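Local coordinates for protein LC-Est1C (Uncultured organism, PDB 3WYD) that probably hydrolyses carboxylic esters, as the C-terminal alpha/beta hydrolase domain of an esterase from a leaf-branch compost metagenome, at residues R24-T29 with A61-A66; P88-V93 with A127-D132; L158-D163 with A202-D207. All blocks are in the same frame, centred on the assembly; numbering follows the deposited sequence.

Contact 1: residues R24-T29 with A61-A66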
ATOM      1  N   ARG A  24     -11.126 -15.234  -3.171  1.00 15.87           N
ATOM      2  CA  ARG A  24     -11.671 -16.273  -2.312  1.00 16.87           C
ATOM      3  C   ARG A  24     -13.082 -15.906  -1.931  1.00 18.62           C
ATOM      4  O   ARG A  24     -13.423 -14.725  -1.815  1.00 19.24           O
ATOM      5  CB  ARG A  24     -10.832 -16.462  -1.036  1.00 19.49           C
ATOM      6  CG  ARG A  24      -9.457 -17.052  -1.299  1.00 21.09           C
ATOM      7  CD  ARG A  24      -9.536 -18.584  -1.437  1.00 18.75           C
ATOM      8  NE  ARG A  24     -10.325 -19.281  -0.410  1.00 22.53           N
ATOM      9  CZ  ARG A  24      -9.858 -19.727   0.755  1.00 17.88           C
ATOM     10  NH1 ARG A  24      -8.602 -19.506   1.123  1.00 22.20           N
ATOM     11  NH2 ARG A  24     -10.639 -20.423   1.572  1.00 23.35           N
ATOM     12  N   LEU A  25     -13.907 -16.909  -1.731  1.00 16.04           N
ATOM     13  CA  LEU A  25     -15.292 -16.716  -1.412  1.00 17.05           C
ATOM     14  C   LEU A  25     -15.659 -17.494  -0.147  1.00 18.10           C
ATOM     15  O   LEU A  25     -15.236 -18.654   0.029  1.00 20.22           O
ATOM     16  CB  LEU A  25     -16.127 -17.172  -2.601  1.00 18.56           C
ATOM     17  CG  LEU A  25     -17.509 -16.597  -2.819  1.00 22.24           C
ATOM     18  CD1 LEU A  25     -17.546 -15.095  -3.027  1.00 20.01           C
ATOM     19  CD2 LEU A  25     -18.017 -17.313  -4.071  1.00 24.90           C
ATOM     20  N   TYR A  26     -16.350 -16.852   0.792  1.00 15.96           N
ATOM     21  CA  TYR A  26     -17.030 -17.572   1.871  1.00 15.72           C
ATOM     22  C   TYR A  26     -18.521 -17.545   1.662  1.00 16.13           C
ATOM     23  O   TYR A  26     -19.110 -16.483   1.490  1.00 15.46           O
ATOM     24  CB  TYR A  26     -16.736 -16.966   3.258  1.00 16.02           C
ATOM     25  CG  TYR A  26     -17.330 -17.827   4.370  1.00 17.87           C
ATOM     26  CD1 TYR A  26     -16.676 -18.985   4.783  1.00 19.53           C
ATOM     27  CD2 TYR A  26     -18.606 -17.580   4.867  1.00 18.51           C
ATOM     28  CE1 TYR A  26     -17.250 -19.824   5.740  1.00 22.75           C
ATOM     29  CE2 TYR A  26     -19.196 -18.418   5.801  1.00 21.42           C
ATOM     30  CZ  TYR A  26     -18.511 -19.562   6.212  1.00 19.59           C
ATOM     31  OH  TYR A  26     -19.097 -20.400   7.142  1.00 23.46           O
ATOM     32  N   VAL A  27     -19.176 -18.723   1.733  1.00 18.97           N
ATOM     33  CA  VAL A  27     -20.638 -18.842   1.545  1.00 19.32           C
ATOM     34  C   VAL A  27     -21.252 -19.505   2.797  1.00 20.17           C
ATOM     35  O   VAL A  27     -20.845 -20.625   3.172  1.00 21.31           O
ATOM     36  CB  VAL A  27     -20.954 -19.681   0.264  1.00 19.30           C
ATOM     37  CG1 VAL A  27     -22.466 -19.917   0.090  1.00 20.78           C
ATOM     38  CG2 VAL A  27     -20.424 -18.996  -0.972  1.00 21.12           C
ATOM     39  N   PRO A  28     -22.129 -18.791   3.523  1.00 19.99           N
ATOM     40  CA  PRO A  28     -22.672 -19.358   4.767  1.00 20.89           C
ATOM     41  C   PRO A  28     -23.421 -20.653   4.547  1.00 22.65           C
ATOM     42  O   PRO A  28     -23.938 -20.901   3.461  1.00 23.19           O
ATOM     43  CB  PRO A  28     -23.654 -18.301   5.269  1.00 22.66           C
ATOM     44  CG  PRO A  28     -23.179 -17.041   4.640  1.00 23.43           C
ATOM     45  CD  PRO A  28     -22.583 -17.403   3.331  1.00 16.61           C
ATOM     46  N   THR A  29     -23.401 -21.495   5.569  1.00 24.44           N
ATOM     47  CA  THR A  29     -24.100 -22.769   5.484  1.00 26.79           C
ATOM     48  C   THR A  29     -25.587 -22.579   5.213  1.00 27.56           C
ATOM     49  O   THR A  29     -26.242 -23.503   4.741  1.00 30.06           O
ATOM     50  CB  THR A  29     -23.930 -23.594   6.782  1.00 22.45           C
ATOM     51  OG1 THR A  29     -24.505 -22.887   7.880  1.00 28.89           O
ATOM     52  CG2 THR A  29     -22.471 -23.884   7.058  1.00 28.88           C
ATOM     53  N   ALA A  61     -11.205 -15.316  11.995  1.00 20.82           N
ATOM     54  CA  ALA A  61     -12.295 -14.773  12.798  1.00 18.84           C
ATOM     55  C   ALA A  61     -13.365 -14.089  11.932  1.00 16.19           C
ATOM     56  O   ALA A  61     -14.527 -14.002  12.310  1.00 18.64           O
ATOM     57  CB  ALA A  61     -11.771 -13.740  13.821  1.00 18.29           C
ATOM     58  N   PHE A  62     -12.913 -13.448  10.878  1.00 17.14           N
ATOM     59  CA  PHE A  62     -13.863 -12.735  10.026  1.00 15.80           C
ATOM     60  C   PHE A  62     -14.981 -13.649   9.519  1.00 17.32           C
ATOM     61  O   PHE A  62     -16.144 -13.240   9.429  1.00 16.65           O
ATOM     62  CB  PHE A  62     -13.082 -12.109   8.862  1.00 15.14           C
ATOM     63  CG  PHE A  62     -13.829 -11.010   8.152  1.00 18.57           C
ATOM     64  CD1 PHE A  62     -13.695  -9.689   8.556  1.00 15.73           C
ATOM     65  CD2 PHE A  62     -14.648 -11.301   7.059  1.00 17.07           C
ATOM     66  CE1 PHE A  62     -14.394  -8.663   7.877  1.00 14.12           C
ATOM     67  CE2 PHE A  62     -15.363 -10.290   6.391  1.00 15.52           C
ATOM     68  CZ  PHE A  62     -15.171  -8.964   6.739  1.00 13.50           C
ATOM     69  N   MET A  63     -14.632 -14.882   9.194  1.00 17.19           N
ATOM     70  CA  MET A  63     -15.599 -15.783   8.591  1.00 17.21           C
ATOM     71  C   MET A  63     -16.549 -16.413   9.594  1.00 19.92           C
ATOM     72  O   MET A  63     -17.633 -16.795   9.218  1.00 19.59           O
ATOM     73  CB  MET A  63     -14.887 -16.862   7.767  1.00 15.99           C
ATOM     74  CG  MET A  63     -13.881 -16.325   6.796  1.00 15.85           C
ATOM     75  SD  MET A  63     -14.613 -15.156   5.592  1.00 18.06           S
ATOM     76  CE  MET A  63     -13.122 -14.429   4.892  1.00 20.64           C
ATOM     77  N   ILE A  64     -16.154 -16.473  10.870  1.00 19.63           N
ATOM     78  CA  ILE A  64     -17.083 -16.778  11.972  1.00 20.89           C
ATOM     79  C   ILE A  64     -18.221 -15.763  12.019  1.00 20.45           C
ATOM     80  O   ILE A  64     -19.396 -16.145  12.074  1.00 20.74           O
ATOM     81  CB  ILE A  64     -16.338 -16.831  13.310  1.00 20.20           C
ATOM     82  CG1 ILE A  64     -15.251 -17.898  13.229  1.00 25.78           C
ATOM     83  CG2 ILE A  64     -17.310 -17.144  14.461  1.00 24.68           C
ATOM     84  CD1 ILE A  64     -14.371 -17.942  14.468  1.00 30.14           C
ATOM     85  N   GLU A  65     -17.896 -14.468  11.922  1.00 17.74           N
ATOM     86  CA  GLU A  65     -18.965 -13.483  11.897  1.00 19.12           C
ATOM     87  C   GLU A  65     -19.858 -13.716  10.651  1.00 18.24           C
ATOM     88  O   GLU A  65     -21.079 -13.605  10.743  1.00 17.00           O
ATOM     89  CB  GLU A  65     -18.426 -12.040  11.893  1.00 22.18           C
ATOM     90  CG  GLU A  65     -17.619 -11.640  13.130  1.00 19.56           C
ATOM     91  CD  GLU A  65     -18.466 -11.387  14.368  1.00 29.50           C
ATOM     92  OE1 GLU A  65     -19.700 -11.559  14.302  1.00 26.11           O
ATOM     93  OE2 GLU A  65     -17.904 -10.970  15.408  1.00 34.25           O
ATOM     94  N   ALA A  66     -19.257 -13.878   9.471  1.00 16.23           N
ATOM     95  CA  ALA A  66     -20.039 -14.055   8.226  1.00 16.48           C
ATOM     96  C   ALA A  66     -20.992 -15.247   8.325  1.00 15.68           C
ATOM     97  O   ALA A  66     -22.109 -15.174   7.866  1.00 17.89           O
ATOM     98  CB  ALA A  66     -19.127 -14.238   7.016  1.00 15.38           C
TER
HETATM   99  O   HOH W   1     -16.937 -19.844   9.595  1.00 39.23           O
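Two first torsions bring Tyr26 and Met63 together. In the tyrosine, CG stands opposite the backbone N (chi1 -174°), which carries the ring out from the edge strand to the neighbouring helix; in the methionine, CG lies opposite the carbonyl carbon (chi1 -51°), and a further bend at chi2 folds the sulfur back against the base of the tyrosine. The two side chains run past one another in opposite directions, so that the sulfur comes closest near the root of its partner, with Met63 SD 3.6 Å from Tyr26 CB. Measured to the centroid of the Tyr26 ring, SD is 4.9 Å away and 45° off the ring normal, an oblique Met-aromatic contact. Over one face of the same ring, displaced toward its rim, lies Met63 CB, 4.1 Å from Tyr26 CD1. One helical turn later, the methyl group Ala66 CB meets Tyr26 CD2 obliquely at 4.0 Å. Pro28 prolongs the contact past the strand, its CG resting 3.9 Å from the carbonyl oxygen Ala66 O.

The polar end of the tyrosine is treated differently. Tyr26 OH is hydrogen-bonded to Glu67, whose other carboxylate oxygen takes up the Thr29 hydroxyl, so one acid ties the ring and the following loop to the helix. A water adds a looser bridge, donating weak bonds to Tyr26 OH at 3.3 Å and to Met63 O at 3.2 Å.

Phe54 of the short helix 52-55 touches both Tyr26 and Met63. Strand 23-26 is an outermost strand of the central sheet, paired antiparallel with strand 72-76, and helix 57-69 lies across both, with Ala66 also touching Val73 and Pro28 reaching Ile72.

Contact 2: residues P88-V93 with A127-D132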
ATOM      1  N   PRO A  88      -6.348  -0.550 -12.648  1.00 35.25           N
ATOM      2  CA  PRO A  88      -6.726  -1.936 -12.942  1.00 33.45           C
ATOM      3  C   PRO A  88      -7.102  -2.764 -11.696  1.00 32.60           C
ATOM      4  O   PRO A  88      -8.006  -3.589 -11.771  1.00 32.75           O
ATOM      5  CB  PRO A  88      -5.484  -2.514 -13.650  1.00 35.76           C
ATOM      6  CG  PRO A  88      -4.400  -1.463 -13.505  1.00 35.81           C
ATOM      7  CD  PRO A  88      -5.081  -0.162 -13.301  1.00 35.25           C
ATOM      8  N   ALA A  89      -6.381  -2.584 -10.590  1.00 30.51           N
ATOM      9  CA  ALA A  89      -6.757  -3.177  -9.301  1.00 29.41           C
ATOM     10  C   ALA A  89      -8.186  -2.877  -8.852  1.00 27.67           C
ATOM     11  O   ALA A  89      -8.843  -3.749  -8.258  1.00 25.98           O
ATOM     12  CB  ALA A  89      -5.793  -2.733  -8.232  1.00 31.82           C
ATOM     13  N   GLU A  90      -8.614  -1.621  -9.002  1.00 25.46           N
ATOM     14  CA  GLU A  90     -10.009  -1.241  -8.722  1.00 24.33           C
ATOM     15  C   GLU A  90     -10.968  -1.986  -9.640  1.00 25.79           C
ATOM     16  O   GLU A  90     -11.970  -2.531  -9.186  1.00 24.12           O
ATOM     17  CB  GLU A  90     -10.216   0.272  -8.907  1.00 23.28           C
ATOM     18  CG  GLU A  90     -11.696   0.706  -8.852  1.00 23.10           C
ATOM     19  CD  GLU A  90     -11.875   2.207  -8.888  1.00 25.22           C
ATOM     20  OE1 GLU A  90     -11.254   2.912  -8.081  1.00 27.70           O
ATOM     21  OE2 GLU A  90     -12.620   2.711  -9.768  1.00 28.15           O
ATOM     22  N   ARG A  91     -10.660  -2.004 -10.939  1.00 26.87           N
ATOM     23  CA  ARG A  91     -11.529  -2.685 -11.882  1.00 27.77           C
ATOM     24  C   ARG A  91     -11.606  -4.167 -11.566  1.00 27.08           C
ATOM     25  O   ARG A  91     -12.695  -4.769 -11.635  1.00 26.36           O
ATOM     26  CB  ARG A  91     -11.036  -2.457 -13.319  1.00 30.84           C
ATOM     27  CG  ARG A  91     -11.746  -1.301 -13.998  1.00 38.08           C
ATOM     28  CD  ARG A  91     -10.913  -0.666 -15.110  1.00 50.98           C
ATOM     29  NE  ARG A  91     -10.844   0.791 -14.960  1.00 56.43           N
ATOM     30  CZ  ARG A  91      -9.712   1.485 -14.858  1.00 58.07           C
ATOM     31  NH1 ARG A  91      -8.536   0.867 -14.931  1.00 57.04           N
ATOM     32  NH2 ARG A  91      -9.754   2.803 -14.707  1.00 60.19           N
ATOM     33  N   ASP A  92     -10.488  -4.737 -11.113  1.00 28.30           N
ATOM     34  CA  ASP A  92     -10.494  -6.111 -10.593  1.00 29.64           C
ATOM     35  C   ASP A  92     -11.534  -6.296  -9.502  1.00 27.60           C
ATOM     36  O   ASP A  92     -12.366  -7.205  -9.566  1.00 26.49           O
ATOM     37  CB  ASP A  92      -9.122  -6.505 -10.054  1.00 31.07           C
ATOM     38  CG  ASP A  92      -8.162  -6.913 -11.157  1.00 40.20           C
ATOM     39  OD1 ASP A  92      -8.630  -7.493 -12.169  1.00 45.51           O
ATOM     40  OD2 ASP A  92      -6.952  -6.630 -11.022  1.00 45.86           O
ATOM     41  N   VAL A  93     -11.549  -5.385  -8.529  1.00 22.82           N
ATOM     42  CA  VAL A  93     -12.533  -5.504  -7.483  1.00 20.19           C
ATOM     43  C   VAL A  93     -13.945  -5.431  -8.001  1.00 19.85           C
ATOM     44  O   VAL A  93     -14.831  -6.203  -7.581  1.00 18.36           O
ATOM     45  CB  VAL A  93     -12.309  -4.476  -6.337  1.00 16.75           C
ATOM     46  CG1 VAL A  93     -13.436  -4.598  -5.327  1.00 18.90           C
ATOM     47  CG2 VAL A  93     -11.003  -4.778  -5.664  1.00 19.62           C
ATOM     48  N   ALA A 127     -15.054   3.075  -3.350  1.00 11.90           N
ATOM     49  CA  ALA A 127     -16.377   3.605  -3.131  1.00 11.12           C
ATOM     50  C   ALA A 127     -16.516   5.006  -3.753  1.00 12.15           C
ATOM     51  O   ALA A 127     -17.557   5.346  -4.297  1.00 13.53           O
ATOM     52  CB  ALA A 127     -16.680   3.638  -1.620  1.00 11.84           C
ATOM     53  N   MET A 128     -15.478   5.831  -3.649  1.00 13.81           N
ATOM     54  CA  MET A 128     -15.599   7.179  -4.263  1.00 12.37           C
ATOM     55  C   MET A 128     -15.773   7.113  -5.765  1.00 16.16           C
ATOM     56  O   MET A 128     -16.452   7.950  -6.361  1.00 16.98           O
ATOM     57  CB  MET A 128     -14.404   8.031  -3.934  1.00 13.77           C
ATOM     58  CG  MET A 128     -14.344   8.414  -2.438  1.00 13.93           C
ATOM     59  SD  MET A 128     -12.835   9.272  -2.019  1.00 16.30           S
ATOM     60  CE  MET A 128     -13.171   9.601  -0.303  1.00 17.31           C
ATOM     61  N   ASN A 129     -15.148   6.126  -6.372  1.00 14.09           N
ATOM     62  CA  ASN A 129     -15.323   5.929  -7.820  1.00 15.96           C
ATOM     63  C   ASN A 129     -16.608   5.236  -8.270  1.00 15.34           C
ATOM     64  O   ASN A 129     -17.017   5.288  -9.450  1.00 16.93           O
ATOM     65  CB  ASN A 129     -14.120   5.209  -8.375  1.00 16.89           C
ATOM     66  CG  ASN A 129     -12.919   6.137  -8.495  1.00 20.17           C
ATOM     67  OD1 ASN A 129     -13.065   7.358  -8.658  1.00 29.61           O
ATOM     68  ND2 ASN A 129     -11.733   5.570  -8.400  1.00 25.47           N
ATOM     69  N   HIS A 130     -17.233   4.576  -7.310  1.00 13.75           N
ATOM     70  CA  HIS A 130     -18.448   3.811  -7.546  1.00 14.33           C
ATOM     71  C   HIS A 130     -19.370   4.073  -6.400  1.00 12.39           C
ATOM     72  O   HIS A 130     -19.747   3.157  -5.658  1.00 12.36           O
ATOM     73  CB  HIS A 130     -18.133   2.306  -7.626  1.00 16.34           C
ATOM     74  CG  HIS A 130     -17.256   1.972  -8.766  1.00 17.76           C
ATOM     75  ND1 HIS A 130     -15.890   1.953  -8.669  1.00 19.90           N
ATOM     76  CD2 HIS A 130     -17.547   1.813 -10.077  1.00 17.57           C
ATOM     77  CE1 HIS A 130     -15.369   1.727  -9.865  1.00 18.59           C
ATOM     78  NE2 HIS A 130     -16.358   1.618 -10.727  1.00 21.39           N
ATOM     79  N   PRO A 131     -19.872   5.308  -6.316  1.00 13.04           N
ATOM     80  CA  PRO A 131     -20.585   5.775  -5.145  1.00 14.31           C
ATOM     81  C   PRO A 131     -21.970   5.165  -4.972  1.00 13.90           C
ATOM     82  O   PRO A 131     -22.602   5.327  -3.921  1.00 14.29           O
ATOM     83  CB  PRO A 131     -20.643   7.287  -5.369  1.00 15.75           C
ATOM     84  CG  PRO A 131     -20.577   7.445  -6.843  1.00 16.45           C
ATOM     85  CD  PRO A 131     -19.590   6.408  -7.251  1.00 15.71           C
ATOM     86  N   ASP A 132     -22.499   4.549  -6.030  1.00 14.04           N
ATOM     87  CA  ASP A 132     -23.878   4.094  -6.015  1.00 15.14           C
ATOM     88  C   ASP A 132     -24.036   2.611  -5.685  1.00 15.70           C
ATOM     89  O   ASP A 132     -25.140   2.090  -5.633  1.00 16.21           O
ATOM     90  CB  ASP A 132     -24.516   4.424  -7.380  1.00 15.41           C
ATOM     91  CG  ASP A 132     -24.422   5.913  -7.694  1.00 18.73           C
ATOM     92  OD1 ASP A 132     -24.586   6.689  -6.726  1.00 24.66           O
ATOM     93  OD2 ASP A 132     -24.143   6.282  -8.864  1.00 27.41           O
TER
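Asn129 ND2 donates one of its hydrogens to Glu90 OE1 over 2.7 Å, the one firm hydrogen bond between these segments. It is nearly straight, with an N-H...O angle of 170°, and the acceptor sits in the plane of the asparagine amide. On the glutamate the bond uses the syn lone pair of OE1, on the side of the second oxygen. The two side chains nevertheless cross at about a right angle, and the carboxylate and amide planes are 51° apart; the geometry is good for the donor without the two flat groups being coplanar.

Glu90 OE2 lies against Asn129 CB (3.2 Å) and comes to the edge of the His130 ring, near its plane. The approach there is short, 2.9 Å from Glu90 OE2 to the atom modelled as His130 CE1. The ring comes from the opposite direction to the glutamate, and its ND1 makes a weak hydrogen bond to Ile126 O, which may bias the ring's rotation. The carboxylate is thus clasped between an amide and the edge of a ring.

Helix 118-129 follows what is probably the nucleophile elbow of this alpha/beta hydrolase, and it packs alongside helix 88-103 on one face of the sheet. The grip falls at its C-terminal end: His130 is the first residue to leave helical geometry, although its N still bonds to Ala127 O at 3.1 Å.

Reach is supplied by the glutamate, whose CG is anti to the backbone N (chi1 171°) and whose chain is extended beyond it, spanning two backbones whose Glu90 CA and Asn129 CA are 9.0 Å apart. Glu90 is buried and also touches Ile126, whereas Asn129 is exposed.

Contact 3: residues L158-D163 with A202-D207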
ATOM      1  N   LEU A 158     -18.155   3.283   9.070  1.00  9.90           N
ATOM      2  CA  LEU A 158     -17.461   3.003  10.307  1.00 10.75           C
ATOM      3  C   LEU A 158     -15.967   3.046  10.062  1.00 10.35           C
ATOM      4  O   LEU A 158     -15.473   2.318   9.192  1.00 12.83           O
ATOM      5  CB  LEU A 158     -17.839   1.581  10.765  1.00 12.99           C
ATOM      6  CG  LEU A 158     -17.054   1.128  12.008  1.00 13.48           C
ATOM      7  CD1 LEU A 158     -17.619   1.853  13.242  1.00 15.94           C
ATOM      8  CD2 LEU A 158     -17.178  -0.354  12.233  1.00 13.51           C
ATOM      9  N   VAL A 159     -15.277   3.944  10.745  1.00 10.75           N
ATOM     10  CA  VAL A 159     -13.859   4.152  10.529  1.00  9.75           C
ATOM     11  C   VAL A 159     -13.122   3.693  11.781  1.00 10.92           C
ATOM     12  O   VAL A 159     -13.510   4.053  12.862  1.00 11.15           O
ATOM     13  CB  VAL A 159     -13.546   5.628  10.286  1.00 10.99           C
ATOM     14  CG1 VAL A 159     -12.031   5.843  10.063  1.00 11.84           C
ATOM     15  CG2 VAL A 159     -14.327   6.136   9.044  1.00 10.26           C
ATOM     16  N   VAL A 160     -12.069   2.884  11.609  1.00 10.92           N
ATOM     17  CA  VAL A 160     -11.276   2.376  12.759  1.00 10.38           C
ATOM     18  C   VAL A 160      -9.826   2.734  12.565  1.00  9.58           C
ATOM     19  O   VAL A 160      -9.294   2.598  11.448  1.00 10.65           O
ATOM     20  CB  VAL A 160     -11.399   0.870  12.865  1.00 10.86           C
ATOM     21  CG1 VAL A 160     -10.509   0.332  13.983  1.00 12.28           C
ATOM     22  CG2 VAL A 160     -12.839   0.451  13.079  1.00 12.76           C
ATOM     23  N   HIS A 161      -9.180   3.310  13.590  1.00  9.17           N
ATOM     24  CA  HIS A 161      -7.742   3.566  13.466  1.00 10.02           C
ATOM     25  C   HIS A 161      -7.142   3.564  14.840  1.00 13.12           C
ATOM     26  O   HIS A 161      -7.764   4.055  15.783  1.00 11.72           O
ATOM     27  CB  HIS A 161      -7.468   4.948  12.807  1.00 11.74           C
ATOM     28  CG  HIS A 161      -6.234   5.003  11.956  1.00 10.13           C
ATOM     29  ND1 HIS A 161      -6.297   5.244  10.600  1.00  9.70           N
ATOM     30  CD2 HIS A 161      -4.924   4.813  12.248  1.00 12.47           C
ATOM     31  CE1 HIS A 161      -5.071   5.276  10.099  1.00  9.92           C
ATOM     32  NE2 HIS A 161      -4.221   4.956  11.068  1.00 12.20           N
ATOM     33  N   GLY A 162      -5.904   3.099  14.931  1.00 12.09           N
ATOM     34  CA  GLY A 162      -5.209   3.147  16.231  1.00 13.04           C
ATOM     35  C   GLY A 162      -4.408   4.426  16.376  1.00 12.02           C
ATOM     36  O   GLY A 162      -3.786   4.886  15.422  1.00 12.73           O
ATOM     37  N   ASP A 163      -4.396   5.047  17.561  1.00 14.14           N
ATOM     38  CA  ASP A 163      -3.661   6.321  17.707  1.00 12.93           C
ATOM     39  C   ASP A 163      -2.166   6.236  17.903  1.00 13.98           C
ATOM     40  O   ASP A 163      -1.492   7.263  17.995  1.00 15.33           O
ATOM     41  CB  ASP A 163      -4.288   7.229  18.782  1.00 13.78           C
ATOM     42  CG  ASP A 163      -3.952   6.796  20.182  1.00 16.25           C
ATOM     43  OD1 ASP A 163      -3.257   5.794  20.376  1.00 17.33           O
ATOM     44  OD2 ASP A 163      -4.444   7.474  21.112  1.00 17.75           O
ATOM     45  N   ALA A 202      -8.656  -7.226  13.583  1.00 15.87           N
ATOM     46  CA  ALA A 202      -9.508  -8.303  14.102  1.00 14.47           C
ATOM     47  C   ALA A 202     -10.300  -7.872  15.347  1.00 14.92           C
ATOM     48  O   ALA A 202     -11.453  -8.283  15.492  1.00 17.24           O
ATOM     49  CB  ALA A 202      -8.688  -9.554  14.401  1.00 17.41           C
ATOM     50  N   ARG A 203      -9.740  -6.962  16.156  1.00 16.07           N
ATOM     51  CA  ARG A 203     -10.399  -6.383  17.344  1.00 18.35           C
ATOM     52  C   ARG A 203     -11.798  -5.818  17.010  1.00 16.84           C
ATOM     53  O   ARG A 203     -12.733  -5.853  17.814  1.00 18.45           O
ATOM     54  CB  ARG A 203      -9.531  -5.217  17.873  1.00 18.85           C
ATOM     55  CG  ARG A 203     -10.182  -4.478  19.014  1.00 25.30           C
ATOM     56  CD  ARG A 203      -9.468  -3.186  19.281  1.00 26.27           C
ATOM     57  NE  ARG A 203     -10.001  -2.507  20.446  1.00 27.78           N
ATOM     58  CZ  ARG A 203      -9.358  -2.475  21.615  1.00 25.29           C
ATOM     59  NH1 ARG A 203      -8.151  -3.028  21.703  1.00 23.26           N
ATOM     60  NH2 ARG A 203      -9.833  -1.748  22.612  1.00 29.88           N
ATOM     61  N   THR A 204     -11.932  -5.277  15.799  1.00 12.79           N
ATOM     62  CA  THR A 204     -13.157  -4.552  15.451  1.00 13.08           C
ATOM     63  C   THR A 204     -14.032  -5.284  14.414  1.00 13.77           C
ATOM     64  O   THR A 204     -14.971  -4.680  13.881  1.00 12.41           O
ATOM     65  CB  THR A 204     -12.895  -3.096  14.984  1.00 12.34           C
ATOM     66  OG1 THR A 204     -11.991  -3.084  13.868  1.00 12.63           O
ATOM     67  CG2 THR A 204     -12.344  -2.232  16.139  1.00 12.84           C
ATOM     68  N   PHE A 205     -13.728  -6.542  14.096  1.00 13.47           N
ATOM     69  CA  PHE A 205     -14.614  -7.283  13.205  1.00 13.47           C
ATOM     70  C   PHE A 205     -16.054  -7.268  13.691  1.00 13.60           C
ATOM     71  O   PHE A 205     -16.975  -7.111  12.882  1.00 13.96           O
ATOM     72  CB  PHE A 205     -14.174  -8.720  12.988  1.00 12.42           C
ATOM     73  CG  PHE A 205     -12.914  -8.862  12.196  1.00 13.61           C
ATOM     74  CD1 PHE A 205     -12.473  -7.867  11.336  1.00 11.02           C
ATOM     75  CD2 PHE A 205     -12.212 -10.066  12.233  1.00 16.35           C
ATOM     76  CE1 PHE A 205     -11.269  -8.027  10.628  1.00 12.70           C
ATOM     77  CE2 PHE A 205     -11.083 -10.274  11.468  1.00 16.98           C
ATOM     78  CZ  PHE A 205     -10.597  -9.256  10.652  1.00 17.53           C
ATOM     79  N   LYS A 206     -16.257  -7.364  15.002  1.00 15.42           N
ATOM     80  CA  LYS A 206     -17.634  -7.325  15.519  1.00 15.04           C
ATOM     81  C   LYS A 206     -18.305  -6.002  15.229  1.00 14.27           C
ATOM     82  O   LYS A 206     -19.475  -5.968  14.863  1.00 15.48           O
ATOM     83  CB  LYS A 206     -17.650  -7.589  17.051  1.00 17.98           C
ATOM     84  CG  LYS A 206     -19.066  -7.643  17.629  1.00 25.89           C
ATOM     85  CD  LYS A 206     -19.042  -7.890  19.147  1.00 36.26           C
ATOM     86  CE  LYS A 206     -20.445  -8.052  19.714  1.00 37.34           C
ATOM     87  NZ  LYS A 206     -21.239  -6.797  19.601  1.00 43.03           N
ATOM     88  N   ASP A 207     -17.558  -4.910  15.399  1.00 15.00           N
ATOM     89  CA  ASP A 207     -18.108  -3.589  15.174  1.00 13.42           C
ATOM     90  C   ASP A 207     -18.429  -3.413  13.678  1.00 13.97           C
ATOM     91  O   ASP A 207     -19.408  -2.771  13.323  1.00 13.92           O
ATOM     92  CB  ASP A 207     -17.097  -2.541  15.606  1.00 15.18           C
ATOM     93  CG  ASP A 207     -16.719  -2.682  17.070  1.00 17.95           C
ATOM     94  OD1 ASP A 207     -17.485  -2.161  17.900  1.00 21.93           O
ATOM     95  OD2 ASP A 207     -15.678  -3.309  17.375  1.00 21.95           O
TER
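Val160 and Thr204 meet tip to tip, a buried pair joined by several side-chain touches. The valine presents both branches: Val160 CG1 and Val160 CG2 each lie 3.7 Å from Thr204 OG1, so the hydroxyl oxygen rides over the fork of the isopropyl group. The threonine methyl adds a second touch, with Thr204 CG2 3.8 Å from Val160 CG1. The hydroxyl occupies the position between the backbone N and the carbonyl carbon (chi1 57°), and its polar need is met on its own side: OG1 is hydrogen-bonded to Val200 O, with a weak second bond to Ala201 O. A polar atom can therefore sit against hydrocarbon in the interior.

On the Leu158 side, by contrast, one methyl group meets mainly backbone, and the partner residue, Asp207, is partly exposed. Leu158 CD2 lies 3.5 Å from Asp207 O and 4.0 Å from Asp207 CB, so that it touches the main chain and the first carbon of the aspartate. Leu158 also touches Val208 and Trp211 farther along helix 205-213.

Leu158 and Val160, two residues apart, point to the same face of strand 157-162, while Val159 between them turns to helix 171-181 on the other. An inner strand with helix 205-213 on one face and helix 171-181 on the other fits the central sheet of an alpha/beta hydrolase; the loop after this strand and the one leading into helix 199-203 probably carry the acid and the histidine of the catalytic triad.

The three contacts follow one another along the chain without overlap. Contacts 1 and 3 join strands of one mixed sheet to helices on one face, while contact 2 ties two helices together on the other. Contacts 1 and 3 have centres 18 Å apart and meet directly: helices 57-69 and 205-213 lie side by side, with Phe62 CD1 3.5 Å from Phe205 CD1. Contact 2 belongs to the helix pair 88-103 and 118-129, its centre 23 Å from that of contact 1 and 22 Å from that of contact 3. The whole is the three-layer alpha/beta/alpha sandwich of an alpha/beta hydrolase, a scaffold that positions the loops presumed to bear the catalytic residues.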